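Local coordinates for sialidase domain-containing protein (Dyadobacter fermentans, PDB 5HX0), which is of unknown function but is probably a sialidase-like beta-propeller protein that may bind or act on glycans, at residues G41-E54 and G390-R402. Residues are numbered along the deposited sequence; the frame is centred on the assembly and turned at random.
Sequences GVRKVEDVVIYRNE and GPQHIAGSILEIR
R43 and E400 face each other across the antiparallel pairing of strand 42-51 with strand 393-401, which brings the N-terminal strand to the outer edge of the four-stranded sheet holding the C-terminal strand. This is the closure of a beta-propeller in which one blade is built from both ends of the chain, as in sialidase-like folds. R43 presents the NE side of its guanidinium: NE donates to OE1 of E400 at 3.1 Å and NH2 to OE2 of E400 at 2.9 Å. Both oxygens lie in the guanidinium plane but are met from above the carboxylate, the two planes standing 74° apart. The R43 chain is straight up to a bend at chi3 (74°), which turns NE and NH2 onto the acid; weaker bonds from R402 NH1 add a second cation.

Two classic bulges interrupt the ladder, V45 and E46 opposite I398, and I50 and Y51 opposite I394. At the second, I394 O accepts from both I50 N and Y51 N, which arrive from the same face of its carbonyl plane. I398 runs alongside E46 and crosses V48 at about a right angle, its CD1 4.1 Å from V48 CG1, while E46 OE1 forms a salt bridge with K107. On the other face, V42 and I401 lie side by side. There S397 OG donates to D47 OD1 from the anti side, 32° out of the carboxylate plane, and also bonds Y383, while K44 NZ takes the syn lone pair of D47 OD2. At the far end P391 CG sits over one face of the R52 guanidinium, offset toward its rim, 3.9 Å from R52 CZ.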
ATOM      1  N   GLY A  41      -0.004  -6.914  44.132  1.00 39.15           N
ATOM      2  CA  GLY A  41      -0.423  -5.765  43.362  1.00 48.47           C
ATOM      3  C   GLY A  41      -0.609  -6.005  41.881  1.00 46.21           C
ATOM      4  O   GLY A  41      -0.855  -5.037  41.148  1.00 47.41           O
ATOM      5  N   VAL A  42      -0.493  -7.249  41.412  1.00 31.97           N
ATOM      6  CA  VAL A  42      -0.677  -7.582  40.001  1.00 34.42           C
ATOM      7  C   VAL A  42      -1.862  -8.520  39.858  1.00 34.34           C
ATOM      8  O   VAL A  42      -1.968  -9.508  40.589  1.00 38.48           O
ATOM      9  CB  VAL A  42       0.578  -8.223  39.392  1.00 34.55           C
ATOM     10  CG1 VAL A  42       0.341  -8.529  37.933  1.00 37.72           C
ATOM     11  CG2 VAL A  42       1.752  -7.297  39.566  1.00 38.56           C
ATOM     12  N   ARG A  43      -2.729  -8.224  38.890  1.00 31.59           N
ATOM     13  CA  ARG A  43      -3.917  -9.017  38.619  1.00 26.99           C
ATOM     14  C   ARG A  43      -4.308  -8.819  37.154  1.00 22.08           C
ATOM     15  O   ARG A  43      -4.323  -7.687  36.665  1.00 22.09           O
ATOM     16  CB  ARG A  43      -5.053  -8.590  39.562  1.00 32.50           C
ATOM     17  CG  ARG A  43      -6.417  -9.153  39.262  1.00 43.13           C
ATOM     18  CD  ARG A  43      -7.429  -8.684  40.308  1.00 46.99           C
ATOM     19  NE  ARG A  43      -7.806  -7.282  40.135  1.00 46.32           N
ATOM     20  CZ  ARG A  43      -8.870  -6.883  39.441  1.00 44.34           C
ATOM     21  NH1 ARG A  43      -9.644  -7.783  38.853  1.00 39.02           N
ATOM     22  NH2 ARG A  43      -9.153  -5.591  39.321  1.00 46.30           N
ATOM     23  N   LYS A  44      -4.624  -9.905  36.461  1.00 27.23           N
ATOM     24  CA  LYS A  44      -5.136  -9.788  35.105  1.00 31.09           C
ATOM     25  C   LYS A  44      -6.625  -9.494  35.159  1.00 27.50           C
ATOM     26  O   LYS A  44      -7.391 -10.249  35.759  1.00 35.02           O
ATOM     27  CB  LYS A  44      -4.879 -11.053  34.293  1.00 31.11           C
ATOM     28  CG  LYS A  44      -5.501 -10.965  32.893  1.00 30.76           C
ATOM     29  CD  LYS A  44      -4.823 -11.892  31.894  1.00 32.86           C
ATOM     30  CE  LYS A  44      -5.359 -13.274  32.010  1.00 29.49           C
ATOM     31  NZ  LYS A  44      -5.003 -14.128  30.852  1.00 27.89           N
ATOM     32  N   VAL A  45      -7.033  -8.392  34.544  1.00 24.58           N
ATOM     33  CA  VAL A  45      -8.448  -8.055  34.507  1.00 25.28           C
ATOM     34  C   VAL A  45      -9.175  -8.929  33.498  1.00 27.69           C
ATOM     35  O   VAL A  45     -10.179  -9.575  33.816  1.00 24.98           O
ATOM     36  CB  VAL A  45      -8.619  -6.560  34.197  1.00 24.42           C
ATOM     37  CG1 VAL A  45     -10.110  -6.180  34.092  1.00 28.33           C
ATOM     38  CG2 VAL A  45      -7.929  -5.740  35.261  1.00 25.45           C
ATOM     39  N   GLU A  46      -8.667  -8.979  32.270  1.00 16.70           N
ATOM     40  CA  GLU A  46      -9.283  -9.774  31.217  1.00 21.03           C
ATOM     41  C   GLU A  46      -8.337  -9.801  30.024  1.00 18.28           C
ATOM     42  O   GLU A  46      -7.396  -9.012  29.935  1.00 20.74           O
ATOM     43  CB  GLU A  46     -10.632  -9.195  30.808  1.00 21.84           C
ATOM     44  CG  GLU A  46     -10.546  -7.756  30.335  1.00 20.70           C
ATOM     45  CD  GLU A  46     -11.903  -7.197  29.933  1.00 38.64           C
ATOM     46  OE1 GLU A  46     -12.779  -7.984  29.505  1.00 42.65           O
ATOM     47  OE2 GLU A  46     -12.091  -5.968  30.051  1.00 49.11           O
ATOM     48  N   ASP A  47      -8.602 -10.714  29.112  1.00 16.96           N
ATOM     49  CA  ASP A  47      -7.967 -10.709  27.805  1.00 18.58           C
ATOM     50  C   ASP A  47      -8.921 -10.102  26.788  1.00 16.87           C
ATOM     51  O   ASP A  47     -10.141 -10.207  26.939  1.00 17.71           O
ATOM     52  CB  ASP A  47      -7.601 -12.122  27.390  1.00 15.75           C
ATOM     53  CG  ASP A  47      -6.579 -12.723  28.309  1.00 26.13           C
ATOM     54  OD1 ASP A  47      -5.677 -11.978  28.745  1.00 25.43           O
ATOM     55  OD2 ASP A  47      -6.691 -13.916  28.618  1.00 28.09           O
ATOM     56  N   VAL A  48      -8.370  -9.452  25.756  1.00 13.53           N
ATOM     57  CA  VAL A  48      -9.195  -8.856  24.710  1.00 13.94           C
ATOM     58  C   VAL A  48      -8.650  -9.249  23.342  1.00 15.78           C
ATOM     59  O   VAL A  48      -7.481  -9.612  23.185  1.00 13.05           O
ATOM     60  CB  VAL A  48      -9.294  -7.319  24.831  1.00 13.40           C
ATOM     61  CG1 VAL A  48      -9.836  -6.948  26.179  1.00 19.79           C
ATOM     62  CG2 VAL A  48      -7.921  -6.648  24.607  1.00 14.84           C
ATOM     63  N   VAL A  49      -9.533  -9.210  22.350  1.00 13.50           N
ATOM     64  CA  VAL A  49      -9.151  -9.336  20.948  1.00 13.98           C
ATOM     65  C   VAL A  49      -9.190  -7.936  20.345  1.00 14.86           C
ATOM     66  O   VAL A  49     -10.191  -7.226  20.472  1.00 13.31           O
ATOM     67  CB  VAL A  49     -10.068 -10.308  20.187  1.00 14.10           C
ATOM     68  CG1 VAL A  49      -9.731 -10.275  18.695  1.00 12.92           C
ATOM     69  CG2 VAL A  49      -9.870 -11.738  20.720  1.00 19.40           C
ATOM     70  N   ILE A  50      -8.082  -7.519  19.747  1.00 11.61           N
ATOM     71  CA  ILE A  50      -7.921  -6.157  19.271  1.00 13.04           C
ATOM     72  C   ILE A  50      -8.192  -6.052  17.776  1.00 11.50           C
ATOM     73  O   ILE A  50      -8.869  -5.129  17.329  1.00 12.40           O
ATOM     74  CB  ILE A  50      -6.508  -5.642  19.637  1.00 10.10           C
ATOM     75  CG1 ILE A  50      -6.397  -5.507  21.161  1.00 10.99           C
ATOM     76  CG2 ILE A  50      -6.176  -4.303  18.906  1.00  7.78           C
ATOM     77  CD1 ILE A  50      -5.060  -4.976  21.654  1.00 12.04           C
ATOM     78  N   TYR A  51      -7.702  -7.005  16.987  1.00  9.76           N
ATOM     79  CA  TYR A  51      -8.021  -7.044  15.561  1.00  9.90           C
ATOM     80  C   TYR A  51      -7.830  -8.461  15.067  1.00 12.02           C
ATOM     81  O   TYR A  51      -6.766  -9.056  15.288  1.00 13.18           O
ATOM     82  CB  TYR A  51      -7.152  -6.094  14.723  1.00 11.65           C
ATOM     83  CG  TYR A  51      -7.437  -6.270  13.254  1.00 11.63           C
ATOM     84  CD1 TYR A  51      -8.590  -5.741  12.686  1.00 12.30           C
ATOM     85  CD2 TYR A  51      -6.603  -7.051  12.445  1.00 11.70           C
ATOM     86  CE1 TYR A  51      -8.877  -5.944  11.343  1.00 13.85           C
ATOM     87  CE2 TYR A  51      -6.881  -7.248  11.103  1.00 11.01           C
ATOM     88  CZ  TYR A  51      -8.013  -6.691  10.557  1.00 11.42           C
ATOM     89  OH  TYR A  51      -8.286  -6.893   9.218  1.00 13.25           O
ATOM     90  N   ARG A  52      -8.858  -8.991  14.398  1.00  8.85           N
ATOM     91  CA  ARG A  52      -8.845 -10.366  13.916  1.00 10.43           C
ATOM     92  C   ARG A  52      -9.629 -10.450  12.619  1.00 11.68           C
ATOM     93  O   ARG A  52     -10.790 -10.036  12.566  1.00 12.98           O
ATOM     94  CB  ARG A  52      -9.462 -11.321  14.955  1.00 11.78           C
ATOM     95  CG  ARG A  52      -9.492 -12.779  14.485  1.00 13.47           C
ATOM     96  CD  ARG A  52     -10.328 -13.667  15.431  1.00 16.20           C
ATOM     97  NE  ARG A  52     -10.359 -15.083  15.033  1.00 17.86           N
ATOM     98  CZ  ARG A  52     -11.111 -15.596  14.059  1.00 19.02           C
ATOM     99  NH1 ARG A  52     -11.896 -14.825  13.327  1.00 14.92           N
ATOM    100  NH2 ARG A  52     -11.070 -16.901  13.811  1.00 14.58           N
ATOM    101  N   ASN A  53      -9.016 -11.035  11.597  1.00 11.04           N
ATOM    102  CA  ASN A  53      -9.689 -11.240  10.318  1.00 12.35           C
ATOM    103  C   ASN A  53      -9.011 -12.427   9.644  1.00 12.64           C
ATOM    104  O   ASN A  53      -7.812 -12.375   9.363  1.00 15.70           O
ATOM    105  CB  ASN A  53      -9.613  -9.976   9.446  1.00 15.82           C
ATOM    106  CG  ASN A  53     -10.355 -10.139   8.120  1.00 19.72           C
ATOM    107  OD1 ASN A  53     -10.337 -11.215   7.527  1.00 13.97           O
ATOM    108  ND2 ASN A  53     -11.009  -9.064   7.651  1.00 18.91           N
ATOM    109  N   GLU A  54      -9.778 -13.490   9.385  1.00 13.93           N
ATOM    110  CA  GLU A  54      -9.202 -14.732   8.872  1.00 15.91           C
ATOM    111  C   GLU A  54      -8.506 -14.575   7.526  1.00 17.07           C
ATOM    112  O   GLU A  54      -7.697 -15.434   7.164  1.00 17.42           O
ATOM    113  CB  GLU A  54     -10.289 -15.807   8.758  1.00 17.26           C
ATOM    114  CG  GLU A  54     -10.698 -16.362  10.082  1.00 30.50           C
ATOM    115  CD  GLU A  54     -11.889 -17.297   9.961  1.00 42.87           C
ATOM    116  OE1 GLU A  54     -12.309 -17.584   8.815  1.00 40.10           O
ATOM    117  OE2 GLU A  54     -12.411 -17.719  11.015  1.00 45.09           O
ATOM    118  N   GLY A 390      -6.573 -21.123  14.426  1.00 18.11           N
ATOM    119  CA  GLY A 390      -6.957 -19.751  14.199  1.00 20.71           C
ATOM    120  C   GLY A 390      -5.893 -18.914  13.500  1.00 18.82           C
ATOM    121  O   GLY A 390      -4.724 -19.294  13.405  1.00 16.62           O
ATOM    122  N   PRO A 391      -6.293 -17.737  13.032  1.00 16.94           N
ATOM    123  CA  PRO A 391      -5.360 -16.822  12.356  1.00 13.59           C
ATOM    124  C   PRO A 391      -4.474 -16.035  13.322  1.00 13.16           C
ATOM    125  O   PRO A 391      -4.747 -15.915  14.520  1.00 13.65           O
ATOM    126  CB  PRO A 391      -6.303 -15.865  11.629  1.00 13.06           C
ATOM    127  CG  PRO A 391      -7.515 -15.796  12.560  1.00 13.41           C
ATOM    128  CD  PRO A 391      -7.656 -17.184  13.141  1.00 15.70           C
ATOM    129  N   GLN A 392      -3.402 -15.470  12.769  1.00 11.12           N
ATOM    130  CA  GLN A 392      -2.593 -14.512  13.517  1.00 11.32           C
ATOM    131  C   GLN A 392      -3.380 -13.207  13.673  1.00 11.78           C
ATOM    132  O   GLN A 392      -3.771 -12.584  12.679  1.00 11.47           O
ATOM    133  CB  GLN A 392      -1.268 -14.260  12.796  1.00  9.46           C
ATOM    134  CG  GLN A 392      -0.152 -15.219  13.186  1.00 12.08           C
ATOM    135  CD  GLN A 392      -0.451 -16.665  12.815  1.00 19.34           C
ATOM    136  OE1 GLN A 392      -1.079 -16.936  11.795  1.00 16.15           O
ATOM    137  NE2 GLN A 392      -0.004 -17.604  13.650  1.00 12.88           N
ATOM    138  N   HIS A 393      -3.633 -12.807  14.916  1.00  9.24           N
ATOM    139  CA  HIS A 393      -4.446 -11.631  15.209  1.00 12.36           C
ATOM    140  C   HIS A 393      -3.775 -10.820  16.316  1.00 11.14           C
ATOM    141  O   HIS A 393      -2.874 -11.302  17.019  1.00 13.18           O
ATOM    142  CB  HIS A 393      -5.885 -12.046  15.605  1.00 10.22           C
ATOM    143  CG  HIS A 393      -5.967 -12.891  16.845  1.00 12.57           C
ATOM    144  ND1 HIS A 393      -5.710 -14.248  16.850  1.00 14.45           N
ATOM    145  CD2 HIS A 393      -6.280 -12.567  18.122  1.00 10.50           C
ATOM    146  CE1 HIS A 393      -5.860 -14.721  18.076  1.00 12.75           C
ATOM    147  NE2 HIS A 393      -6.187 -13.717  18.872  1.00 11.46           N
ATOM    148  N   ILE A 394      -4.222  -9.576  16.485  1.00 10.67           N
ATOM    149  CA  ILE A 394      -3.776  -8.748  17.607  1.00  8.66           C
ATOM    150  C   ILE A 394      -4.690  -9.005  18.806  1.00  9.18           C
ATOM    151  O   ILE A 394      -5.916  -9.013  18.683  1.00 10.78           O
ATOM    152  CB  ILE A 394      -3.779  -7.254  17.232  1.00  7.82           C
ATOM    153  CG1 ILE A 394      -3.172  -7.043  15.815  1.00 12.87           C
ATOM    154  CG2 ILE A 394      -3.051  -6.428  18.329  1.00  6.06           C
ATOM    155  CD1 ILE A 394      -1.729  -7.590  15.663  1.00 10.11           C
ATOM    156  N   ALA A 395      -4.090  -9.159  19.980  1.00  8.84           N
ATOM    157  CA  ALA A 395      -4.826  -9.408  21.208  1.00 12.94           C
ATOM    158  C   ALA A 395      -4.149  -8.626  22.331  1.00 13.58           C
ATOM    159  O   ALA A 395      -3.121  -7.968  22.131  1.00  9.42           O
ATOM    160  CB  ALA A 395      -4.867 -10.905  21.522  1.00 14.47           C
ATOM    161  N   GLY A 396      -4.716  -8.711  23.523  1.00 11.66           N
ATOM    162  CA  GLY A 396      -4.107  -8.046  24.652  1.00 16.43           C
ATOM    163  C   GLY A 396      -4.612  -8.623  25.953  1.00 17.82           C
ATOM    164  O   GLY A 396      -5.629  -9.327  26.005  1.00 16.46           O
ATOM    165  N   SER A 397      -3.868  -8.326  27.005  1.00 13.30           N
ATOM    166  CA  SER A 397      -4.250  -8.648  28.369  1.00 13.20           C
ATOM    167  C   SER A 397      -4.276  -7.336  29.134  1.00 12.94           C
ATOM    168  O   SER A 397      -3.298  -6.583  29.100  1.00 16.26           O
ATOM    169  CB  SER A 397      -3.253  -9.616  29.008  1.00 12.87           C
ATOM    170  OG  SER A 397      -3.240 -10.867  28.350  1.00 14.34           O
ATOM    171  N   ILE A 398      -5.375  -7.060  29.824  1.00 15.19           N
ATOM    172  CA  ILE A 398      -5.466  -5.871  30.663  1.00 14.63           C
ATOM    173  C   ILE A 398      -5.087  -6.251  32.093  1.00 19.46           C
ATOM    174  O   ILE A 398      -5.693  -7.148  32.690  1.00 20.37           O
ATOM    175  CB  ILE A 398      -6.868  -5.257  30.597  1.00 16.70           C
ATOM    176  CG1 ILE A 398      -7.157  -4.808  29.150  1.00 18.61           C
ATOM    177  CG2 ILE A 398      -6.961  -4.064  31.531  1.00 17.66           C
ATOM    178  CD1 ILE A 398      -8.551  -4.233  28.944  1.00 21.28           C
ATOM    179  N   LEU A 399      -4.086  -5.562  32.639  1.00 13.44           N
ATOM    180  CA  LEU A 399      -3.568  -5.813  33.979  1.00 12.46           C
ATOM    181  C   LEU A 399      -3.940  -4.675  34.920  1.00 21.79           C
ATOM    182  O   LEU A 399      -3.929  -3.502  34.529  1.00 22.84           O
ATOM    183  CB  LEU A 399      -2.043  -5.942  33.964  1.00 22.86           C
ATOM    184  CG  LEU A 399      -1.469  -6.997  33.038  1.00 23.48           C
ATOM    185  CD1 LEU A 399       0.028  -7.143  33.300  1.00 27.88           C
ATOM    186  CD2 LEU A 399      -2.221  -8.287  33.269  1.00 26.83           C
ATOM    187  N   GLU A 400      -4.252  -5.025  36.167  1.00 21.94           N
ATOM    188  CA  GLU A 400      -4.372  -4.051  37.246  1.00 20.30           C
ATOM    189  C   GLU A 400      -3.077  -4.105  38.056  1.00 18.09           C
ATOM    190  O   GLU A 400      -2.714  -5.165  38.579  1.00 23.98           O
ATOM    191  CB  GLU A 400      -5.586  -4.349  38.127  1.00 24.88           C
ATOM    192  CG  GLU A 400      -5.883  -3.261  39.154  1.00 36.16           C
ATOM    193  CD  GLU A 400      -6.848  -3.721  40.237  1.00 46.58           C
ATOM    194  OE1 GLU A 400      -6.489  -4.646  41.010  1.00 49.28           O
ATOM    195  OE2 GLU A 400      -7.966  -3.164  40.301  1.00 47.77           O
ATOM    196  N   ILE A 401      -2.359  -2.991  38.108  1.00 26.61           N
ATOM    197  CA  ILE A 401      -1.097  -2.906  38.848  1.00 30.07           C
ATOM    198  C   ILE A 401      -1.266  -1.776  39.843  1.00 36.95           C
ATOM    199  O   ILE A 401      -1.182  -0.600  39.469  1.00 36.33           O
ATOM    200  CB  ILE A 401       0.118  -2.645  37.945  1.00 28.69           C
ATOM    201  CG1 ILE A 401       0.126  -3.574  36.728  1.00 29.92           C
ATOM    202  CG2 ILE A 401       1.430  -2.758  38.771  1.00 25.64           C
ATOM    203  CD1 ILE A 401       0.175  -5.025  37.079  1.00 39.49           C
ATOM    204  N   ARG A 402      -1.493  -2.107  41.104  1.00 44.73           N
ATOM    205  CA  ARG A 402      -1.581  -1.050  42.100  1.00 58.27           C
ATOM    206  C   ARG A 402      -0.274  -0.931  42.897  1.00 62.74           C
ATOM    207  O   ARG A 402       0.618  -1.788  42.796  1.00 51.46           O
ATOM    208  CB  ARG A 402      -2.772  -1.284  43.030  1.00 60.39           C
ATOM    209  CG  ARG A 402      -2.648  -2.471  43.953  1.00 60.72           C
ATOM    210  CD  ARG A 402      -3.909  -2.580  44.789  1.00 60.94           C
ATOM    211  NE  ARG A 402      -5.088  -2.693  43.935  1.00 59.23           N
ATOM    212  CZ  ARG A 402      -6.332  -2.414  44.317  1.00 56.72           C
ATOM    213  NH1 ARG A 402      -7.332  -2.560  43.457  1.00 63.93           N
ATOM    214  NH2 ARG A 402      -6.587  -1.986  45.548  1.00 37.05           N
ATOM    215  OXT ARG A 402      -0.079   0.041  43.643  1.00 67.13           O
TER
HETATM  216  O   HOH W   1      -6.120 -11.779  11.728  1.00 12.88           O